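Long-range contacts in hypothetical 30.2 KD protein c25g10.02 IN chromosome I (Schizosaccharomyces pombe, PDB 1KCF), which resolves Holliday junctions as a magnesium-dependent homodimeric endonuclease that cuts four-way junctions at the point of strand exchange, and seems important for mitochondrial DNA maintenance: residues I31-I36 / Y248-K253; D46-K50 / R134-E139. One frame throughout, in Å; residues are numbered along the deposited sequence.

Interaction 1 of 2, residues I31-I36 / Y248-K253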
ATOM      1  N   ILE A  31      17.522 -24.075  -3.449  1.00 54.84           N
ATOM      2  CA  ILE A  31      16.608 -25.164  -3.768  1.00 52.97           C
ATOM      3  C   ILE A  31      16.278 -25.962  -2.509  1.00 53.45           C
ATOM      4  O   ILE A  31      15.118 -26.056  -2.107  1.00 52.83           O
ATOM      5  CB  ILE A  31      17.234 -26.117  -4.814  1.00 52.15           C
ATOM      6  CG1 ILE A  31      17.504 -25.350  -6.109  1.00 51.24           C
ATOM      7  CG2 ILE A  31      16.311 -27.306  -5.074  1.00 48.63           C
ATOM      8  CD1 ILE A  31      18.268 -26.143  -7.149  1.00 53.36           C
ATOM      9  N   VAL A  32      17.309 -26.526  -1.890  1.00 53.71           N
ATOM     10  CA  VAL A  32      17.150 -27.334  -0.686  1.00 54.98           C
ATOM     11  C   VAL A  32      16.432 -26.609   0.452  1.00 57.44           C
ATOM     12  O   VAL A  32      15.660 -27.213   1.200  1.00 56.52           O
ATOM     13  CB  VAL A  32      18.531 -27.811  -0.164  1.00 55.71           C
ATOM     14  CG1 VAL A  32      18.362 -28.613   1.120  1.00 54.38           C
ATOM     15  CG2 VAL A  32      19.228 -28.649  -1.226  1.00 54.93           C
ATOM     16  N   ASP A  33      16.688 -25.312   0.580  1.00 59.32           N
ATOM     17  CA  ASP A  33      16.090 -24.520   1.648  1.00 61.19           C
ATOM     18  C   ASP A  33      14.779 -23.833   1.284  1.00 60.08           C
ATOM     19  O   ASP A  33      14.179 -23.164   2.122  1.00 60.96           O
ATOM     20  CB  ASP A  33      17.100 -23.481   2.137  1.00 62.97           C
ATOM     21  CG  ASP A  33      18.308 -24.116   2.799  1.00 65.35           C
ATOM     22  OD1 ASP A  33      19.431 -23.598   2.613  1.00 67.87           O
ATOM     23  OD2 ASP A  33      18.130 -25.128   3.512  1.00 64.32           O
ATOM     24  N   SER A  34      14.334 -23.993   0.042  1.00 58.99           N
ATOM     25  CA  SER A  34      13.075 -23.389  -0.389  1.00 57.31           C
ATOM     26  C   SER A  34      11.971 -23.830   0.570  1.00 56.38           C
ATOM     27  O   SER A  34      11.806 -25.019   0.828  1.00 58.57           O
ATOM     28  CB  SER A  34      12.727 -23.844  -1.804  1.00 55.35           C
ATOM     29  OG  SER A  34      12.569 -25.252  -1.839  1.00 58.70           O
ATOM     30  N   PRO A  35      11.203 -22.874   1.112  1.00 56.24           N
ATOM     31  CA  PRO A  35      10.117 -23.186   2.047  1.00 55.41           C
ATOM     32  C   PRO A  35       9.054 -24.107   1.454  1.00 55.81           C
ATOM     33  O   PRO A  35       8.782 -24.073   0.252  1.00 56.06           O
ATOM     34  CB  PRO A  35       9.548 -21.806   2.387  1.00 55.20           C
ATOM     35  CG  PRO A  35      10.728 -20.901   2.222  1.00 55.83           C
ATOM     36  CD  PRO A  35      11.352 -21.418   0.952  1.00 55.27           C
ATOM     37  N   ILE A  36       8.454 -24.928   2.309  1.00 55.74           N
ATOM     38  CA  ILE A  36       7.408 -25.847   1.886  1.00 54.91           C
ATOM     39  C   ILE A  36       6.051 -25.208   2.149  1.00 54.47           C
ATOM     40  O   ILE A  36       5.712 -24.891   3.292  1.00 53.79           O
ATOM     41  CB  ILE A  36       7.491 -27.180   2.657  1.00 57.42           C
ATOM     42  CG1 ILE A  36       6.190 -27.972   2.486  1.00 57.44           C
ATOM     43  CG2 ILE A  36       7.775 -26.912   4.126  1.00 58.48           C
ATOM     44  CD1 ILE A  36       5.941 -28.450   1.074  1.00 61.06           C
ATOM     45  N   TYR A 248      13.122 -32.197  -6.228  1.00 56.22           N
ATOM     46  CA  TYR A 248      14.464 -31.619  -6.261  1.00 56.14           C
ATOM     47  C   TYR A 248      15.158 -31.271  -4.948  1.00 55.44           C
ATOM     48  O   TYR A 248      16.383 -31.183  -4.919  1.00 56.23           O
ATOM     49  CB  TYR A 248      14.474 -30.397  -7.177  1.00 55.52           C
ATOM     50  CG  TYR A 248      14.300 -30.740  -8.637  1.00 57.24           C
ATOM     51  CD1 TYR A 248      13.194 -30.284  -9.352  1.00 57.62           C
ATOM     52  CD2 TYR A 248      15.246 -31.514  -9.309  1.00 56.13           C
ATOM     53  CE1 TYR A 248      13.037 -30.589 -10.700  1.00 58.80           C
ATOM     54  CE2 TYR A 248      15.095 -31.824 -10.655  1.00 56.79           C
ATOM     55  CZ  TYR A 248      13.991 -31.356 -11.344  1.00 58.38           C
ATOM     56  OH  TYR A 248      13.842 -31.638 -12.686  1.00 63.31           O
ATOM     57  N   ARG A 249      14.407 -31.067  -3.873  1.00 55.31           N
ATOM     58  CA  ARG A 249      15.039 -30.743  -2.599  1.00 56.87           C
ATOM     59  C   ARG A 249      15.989 -31.858  -2.179  1.00 58.24           C
ATOM     60  O   ARG A 249      17.190 -31.628  -2.003  1.00 58.97           O
ATOM     61  CB  ARG A 249      13.999 -30.526  -1.497  1.00 57.07           C
ATOM     62  CG  ARG A 249      13.251 -29.207  -1.579  1.00 58.56           C
ATOM     63  CD  ARG A 249      12.506 -28.937  -0.283  1.00 59.86           C
ATOM     64  NE  ARG A 249      11.611 -27.787  -0.375  1.00 63.11           N
ATOM     65  CZ  ARG A 249      10.411 -27.812  -0.950  1.00 61.87           C
ATOM     66  NH1 ARG A 249       9.953 -28.934  -1.487  1.00 61.39           N
ATOM     67  NH2 ARG A 249       9.667 -26.714  -0.981  1.00 58.54           N
ATOM     68  N   ASN A 250      15.450 -33.063  -2.019  1.00 57.86           N
ATOM     69  CA  ASN A 250      16.270 -34.200  -1.619  1.00 58.56           C
ATOM     70  C   ASN A 250      17.336 -34.513  -2.648  1.00 57.89           C
ATOM     71  O   ASN A 250      18.449 -34.894  -2.300  1.00 59.85           O
ATOM     72  CB  ASN A 250      15.404 -35.436  -1.377  1.00 58.26           C
ATOM     73  CG  ASN A 250      14.577 -35.315  -0.120  1.00 59.78           C
ATOM     74  OD1 ASN A 250      14.980 -34.651   0.835  1.00 61.81           O
ATOM     75  ND2 ASN A 250      13.422 -35.967  -0.102  1.00 58.84           N
ATOM     76  N   PHE A 251      17.001 -34.342  -3.919  1.00 57.32           N
ATOM     77  CA  PHE A 251      17.955 -34.613  -4.985  1.00 56.88           C
ATOM     78  C   PHE A 251      19.194 -33.713  -4.879  1.00 57.75           C
ATOM     79  O   PHE A 251      20.327 -34.182  -5.021  1.00 58.12           O
ATOM     80  CB  PHE A 251      17.286 -34.416  -6.347  1.00 53.41           C
ATOM     81  CG  PHE A 251      18.204 -34.650  -7.506  1.00 50.99           C
ATOM     82  CD1 PHE A 251      18.657 -35.929  -7.803  1.00 51.94           C
ATOM     83  CD2 PHE A 251      18.655 -33.586  -8.273  1.00 50.02           C
ATOM     84  CE1 PHE A 251      19.544 -36.144  -8.846  1.00 49.22           C
ATOM     85  CE2 PHE A 251      19.541 -33.789  -9.316  1.00 50.32           C
ATOM     86  CZ  PHE A 251      19.989 -35.073  -9.603  1.00 51.60           C
ATOM     87  N   CYS A 252      18.975 -32.425  -4.629  1.00 58.26           N
ATOM     88  CA  CYS A 252      20.073 -31.468  -4.522  1.00 59.22           C
ATOM     89  C   CYS A 252      20.931 -31.635  -3.273  1.00 58.10           C
ATOM     90  O   CYS A 252      22.089 -31.224  -3.259  1.00 59.15           O
ATOM     91  CB  CYS A 252      19.540 -30.036  -4.588  1.00 60.11           C
ATOM     92  SG  CYS A 252      18.973 -29.549  -6.225  1.00 63.02           S
ATOM     93  N   LYS A 253      20.372 -32.223  -2.221  1.00 58.67           N
ATOM     94  CA  LYS A 253      21.134 -32.446  -0.996  1.00 61.04           C
ATOM     95  C   LYS A 253      22.372 -33.288  -1.310  1.00 62.27           C
ATOM     96  O   LYS A 253      23.407 -33.155  -0.657  1.00 61.16           O
ATOM     97  CB  LYS A 253      20.280 -33.173   0.043  1.00 61.93           C
ATOM     98  CG  LYS A 253      19.270 -32.305   0.764  1.00 64.39           C
ATOM     99  CD  LYS A 253      18.423 -33.149   1.701  1.00 66.38           C
ATOM    100  CE  LYS A 253      17.428 -32.302   2.469  1.00 67.87           C
ATOM    101  NZ  LYS A 253      16.440 -33.148   3.195  1.00 69.42           N
TER
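Tyr248 meets Ile31 through its root: its CB and carbonyl O lie against Ile31 CG2, while the side chain leads away and touches Ile12 and Leu15 of helix 6-15. Arg249 carries the polar half of the contact. Its side chain runs extended from CG to NE past the end of helix 26-33, with Arg249 CG 3.7 Å from Ile31 O, and brings the guanidinium edge-on to the chain that leaves the helix. Arg249 NE donates to Ser34 O at 3.0 Å and Arg249 NH2 to the same oxygen at 3.3 Å, a side-on grip on one atom that lies in the guanidinium plane; both nitrogens come from one face of the Ser34 carbonyl. NH2 also makes a weak bond to Pro35 O. Ser34 OG, placed between backbone N and carbonyl carbon (chi1 61°), donates to Ile31 O at 2.7 Å; that oxygen also accepts from Ser34 N, which ties the serine back to the last turn. One turn on, Cys252 points at helix 26-33: SG sits 3.6 Å from Ile31 CD1, and CB packs on Val32 CG2 at 3.7 Å. Lys253 crosses Val32 at about a right angle, its CG on Val32 CG1, and the extended chain continues until NZ donates to Asn250 OD1. A small apolar seam thus joins helix 26-33, in the SAP region, to the C-terminal helix, and Arg249 adds a firm grip on Ser34 O and a weak bond to Pro35 O, which should restrain the chain leaving the helix.

Interaction 2 of 2, residues D46-K50 / R134-E139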
ATOM      1  N   ASP A  46      -4.072 -11.613  -9.939  1.00 44.70           N
ATOM      2  CA  ASP A  46      -3.430 -10.719 -10.893  1.00 45.34           C
ATOM      3  C   ASP A  46      -3.947  -9.330 -10.563  1.00 44.60           C
ATOM      4  O   ASP A  46      -5.075  -8.987 -10.925  1.00 44.09           O
ATOM      5  CB  ASP A  46      -3.836 -11.080 -12.317  1.00 48.97           C
ATOM      6  CG  ASP A  46      -2.691 -11.630 -13.119  1.00 49.80           C
ATOM      7  OD1 ASP A  46      -1.613 -11.004 -13.115  1.00 48.92           O
ATOM      8  OD2 ASP A  46      -2.874 -12.687 -13.758  1.00 58.07           O
ATOM      9  N   LEU A  47      -3.131  -8.540  -9.871  1.00 43.62           N
ATOM     10  CA  LEU A  47      -3.532  -7.198  -9.462  1.00 45.10           C
ATOM     11  C   LEU A  47      -3.868  -6.238 -10.594  1.00 44.91           C
ATOM     12  O   LEU A  47      -3.066  -6.005 -11.504  1.00 42.24           O
ATOM     13  CB  LEU A  47      -2.461  -6.566  -8.575  1.00 47.58           C
ATOM     14  CG  LEU A  47      -2.265  -7.201  -7.199  1.00 50.29           C
ATOM     15  CD1 LEU A  47      -1.072  -6.557  -6.515  1.00 50.38           C
ATOM     16  CD2 LEU A  47      -3.528  -7.033  -6.373  1.00 49.08           C
ATOM     17  N   GLY A  48      -5.070  -5.681 -10.498  1.00 43.02           N
ATOM     18  CA  GLY A  48      -5.569  -4.727 -11.466  1.00 42.23           C
ATOM     19  C   GLY A  48      -6.873  -4.217 -10.889  1.00 42.82           C
ATOM     20  O   GLY A  48      -7.437  -4.851  -9.999  1.00 43.74           O
ATOM     21  N   ILE A  49      -7.358  -3.080 -11.363  1.00 43.13           N
ATOM     22  CA  ILE A  49      -8.613  -2.557 -10.843  1.00 45.46           C
ATOM     23  C   ILE A  49      -9.752  -2.853 -11.812  1.00 46.09           C
ATOM     24  O   ILE A  49     -10.759  -3.443 -11.430  1.00 42.99           O
ATOM     25  CB  ILE A  49      -8.509  -1.041 -10.575  1.00 47.87           C
ATOM     26  CG1 ILE A  49      -7.443  -0.794  -9.503  1.00 49.65           C
ATOM     27  CG2 ILE A  49      -9.853  -0.493 -10.113  1.00 45.88           C
ATOM     28  CD1 ILE A  49      -7.179   0.665  -9.204  1.00 55.20           C
ATOM     29  N   LYS A  50      -9.584  -2.471 -13.072  1.00 47.50           N
ATOM     30  CA  LYS A  50     -10.630  -2.720 -14.051  1.00 49.41           C
ATOM     31  C   LYS A  50     -10.530  -4.118 -14.644  1.00 49.94           C
ATOM     32  O   LYS A  50     -11.434  -4.565 -15.353  1.00 51.30           O
ATOM     33  CB  LYS A  50     -10.596  -1.646 -15.145  1.00 53.75           C
ATOM     34  CG  LYS A  50     -10.917  -0.253 -14.600  1.00 56.36           C
ATOM     35  CD  LYS A  50     -11.073   0.786 -15.694  1.00 61.02           C
ATOM     36  CE  LYS A  50     -11.390   2.156 -15.092  1.00 65.18           C
ATOM     37  NZ  LYS A  50     -11.600   3.207 -16.130  1.00 68.46           N
ATOM     38  N   ARG A 134      -1.930   3.090  -8.997  1.00 52.70           N
ATOM     39  CA  ARG A 134      -3.095   2.295  -8.626  1.00 52.82           C
ATOM     40  C   ARG A 134      -2.725   0.891  -8.157  1.00 50.71           C
ATOM     41  O   ARG A 134      -3.139   0.469  -7.084  1.00 50.71           O
ATOM     42  CB  ARG A 134      -4.060   2.168  -9.806  1.00 55.39           C
ATOM     43  CG  ARG A 134      -4.570   3.475 -10.363  1.00 61.37           C
ATOM     44  CD  ARG A 134      -5.417   3.210 -11.602  1.00 65.47           C
ATOM     45  NE  ARG A 134      -5.778   4.439 -12.303  1.00 70.76           N
ATOM     46  CZ  ARG A 134      -6.556   4.483 -13.380  1.00 70.46           C
ATOM     47  NH1 ARG A 134      -7.056   3.362 -13.882  1.00 69.81           N
ATOM     48  NH2 ARG A 134      -6.831   5.646 -13.957  1.00 70.69           N
ATOM     49  N   VAL A 135      -1.951   0.168  -8.963  1.00 47.76           N
ATOM     50  CA  VAL A 135      -1.569  -1.194  -8.609  1.00 48.74           C
ATOM     51  C   VAL A 135      -0.587  -1.277  -7.446  1.00 47.67           C
ATOM     52  O   VAL A 135      -0.623  -2.237  -6.676  1.00 47.17           O
ATOM     53  CB  VAL A 135      -0.970  -1.955  -9.820  1.00 49.21           C
ATOM     54  CG1 VAL A 135      -2.016  -2.082 -10.913  1.00 51.97           C
ATOM     55  CG2 VAL A 135       0.268  -1.228 -10.345  1.00 51.95           C
ATOM     56  N   ASN A 136       0.295  -0.291  -7.319  1.00 45.84           N
ATOM     57  CA  ASN A 136       1.250  -0.307  -6.217  1.00 45.84           C
ATOM     58  C   ASN A 136       0.497  -0.093  -4.906  1.00 45.07           C
ATOM     59  O   ASN A 136       0.809  -0.706  -3.884  1.00 44.36           O
ATOM     60  CB  ASN A 136       2.302   0.796  -6.385  1.00 46.21           C
ATOM     61  CG  ASN A 136       3.223   0.552  -7.567  1.00 50.00           C
ATOM     62  OD1 ASN A 136       3.266  -0.548  -8.122  1.00 51.79           O
ATOM     63  ND2 ASN A 136       3.979   1.576  -7.951  1.00 49.43           N
ATOM     64  N   MET A 137      -0.499   0.783  -4.956  1.00 41.56           N
ATOM     65  CA  MET A 137      -1.303   1.108  -3.794  1.00 43.99           C
ATOM     66  C   MET A 137      -2.140  -0.086  -3.351  1.00 44.26           C
ATOM     67  O   MET A 137      -2.205  -0.399  -2.165  1.00 43.47           O
ATOM     68  CB  MET A 137      -2.219   2.291  -4.112  1.00 44.48           C
ATOM     69  CG  MET A 137      -2.627   3.086  -2.896  1.00 51.80           C
ATOM     70  SD  MET A 137      -3.681   4.480  -3.296  1.00 59.44           S
ATOM     71  CE  MET A 137      -2.572   5.436  -4.343  1.00 54.27           C
ATOM     72  N   LEU A 138      -2.781  -0.739  -4.316  1.00 45.07           N
ATOM     73  CA  LEU A 138      -3.620  -1.902  -4.052  1.00 46.29           C
ATOM     74  C   LEU A 138      -2.786  -2.997  -3.397  1.00 45.10           C
ATOM     75  O   LEU A 138      -3.143  -3.529  -2.349  1.00 45.05           O
ATOM     76  CB  LEU A 138      -4.211  -2.431  -5.359  1.00 48.32           C
ATOM     77  CG  LEU A 138      -5.694  -2.805  -5.356  1.00 52.13           C
ATOM     78  CD1 LEU A 138      -6.000  -3.624  -6.604  1.00 52.03           C
ATOM     79  CD2 LEU A 138      -6.035  -3.604  -4.109  1.00 51.45           C
ATOM     80  N   GLU A 139      -1.669  -3.324  -4.030  1.00 44.93           N
ATOM     81  CA  GLU A 139      -0.766  -4.343  -3.519  1.00 46.28           C
ATOM     82  C   GLU A 139      -0.324  -4.012  -2.097  1.00 44.16           C
ATOM     83  O   GLU A 139      -0.406  -4.852  -1.200  1.00 43.46           O
ATOM     84  CB  GLU A 139       0.460  -4.451  -4.429  1.00 48.65           C
ATOM     85  CG  GLU A 139       1.590  -5.298  -3.872  1.00 54.78           C
ATOM     86  CD  GLU A 139       2.771  -5.393  -4.824  1.00 59.81           C
ATOM     87  OE1 GLU A 139       2.668  -6.130  -5.825  1.00 63.43           O
ATOM     88  OE2 GLU A 139       3.799  -4.725  -4.579  1.00 62.72           O
TER
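Leu47, Gly48 and Ile49 carry the first strand of the RNase H-like core out of the sheet, one residue past the magnesium ligand Asp46, and helix 128-151 packs over this exit. Leu47 and Ile49 both point at the helix, with Gly48 between them. Leu47 CD1 reaches the base of Glu139, 3.3 Å from Glu139 CB and 3.7 Å from its CA, a close approach, short for two carbons, that may partly reflect coordinate error; the two side chains cross at about a right angle. Leu47 CD2 meets Leu138 CD1 at 4.2 Å. Glu139 CG is anti to the backbone N (chi1 170°), and its extended chain takes the carboxylate past the leucine to a salt bridge with Arg118; a buried acid is thereby paired beside an apolar contact. Leu138 CD1 fills the middle, 3.9 Å from Gly48 O and 4.3 Å from Ile49 CG1. Val135 CG1 approaches Leu47 O at 4.1 Å. At the other end Ile49 CD1 lies across the aliphatic part of Arg134, nearest CB at 3.5 Å, with CG and CD also close. Contact between the segments is by van der Waals packing, and the backbone of Leu47 keeps its hydrogen bonds for Glu117 and Gln119. On the far side of the strand, Asp46 lies close to Asp230, the second magnesium ligand, on helix 224-253. Met94 of helix 91-109 touches both Ile49 and Leu138, Met116 of strand 113-118 touches Leu47 and Glu139, and Pro91 of the second subunit packs on Glu139.

Overall arrangement
Interaction 2 is nested along the chain inside the loop that interaction 1 closes: helix 26-33 leads directly to strand 42-47, helix 128-151 comes later, and helix 224-253 comes last. The two contacts lie on opposite sides of the chain's centre, with their own centres 33 Å apart and nearest atoms about 19 Å apart. Helix 224-253 links the two regions. It supplies Asp230 beside Asp46, near interaction 2, and its C-terminal end forms one half of interaction 1. Interaction 2 therefore belongs to the catalytic core, next to the metal site and the second subunit, whereas interaction 1 joins the SAP region to the far end of helix 224-253.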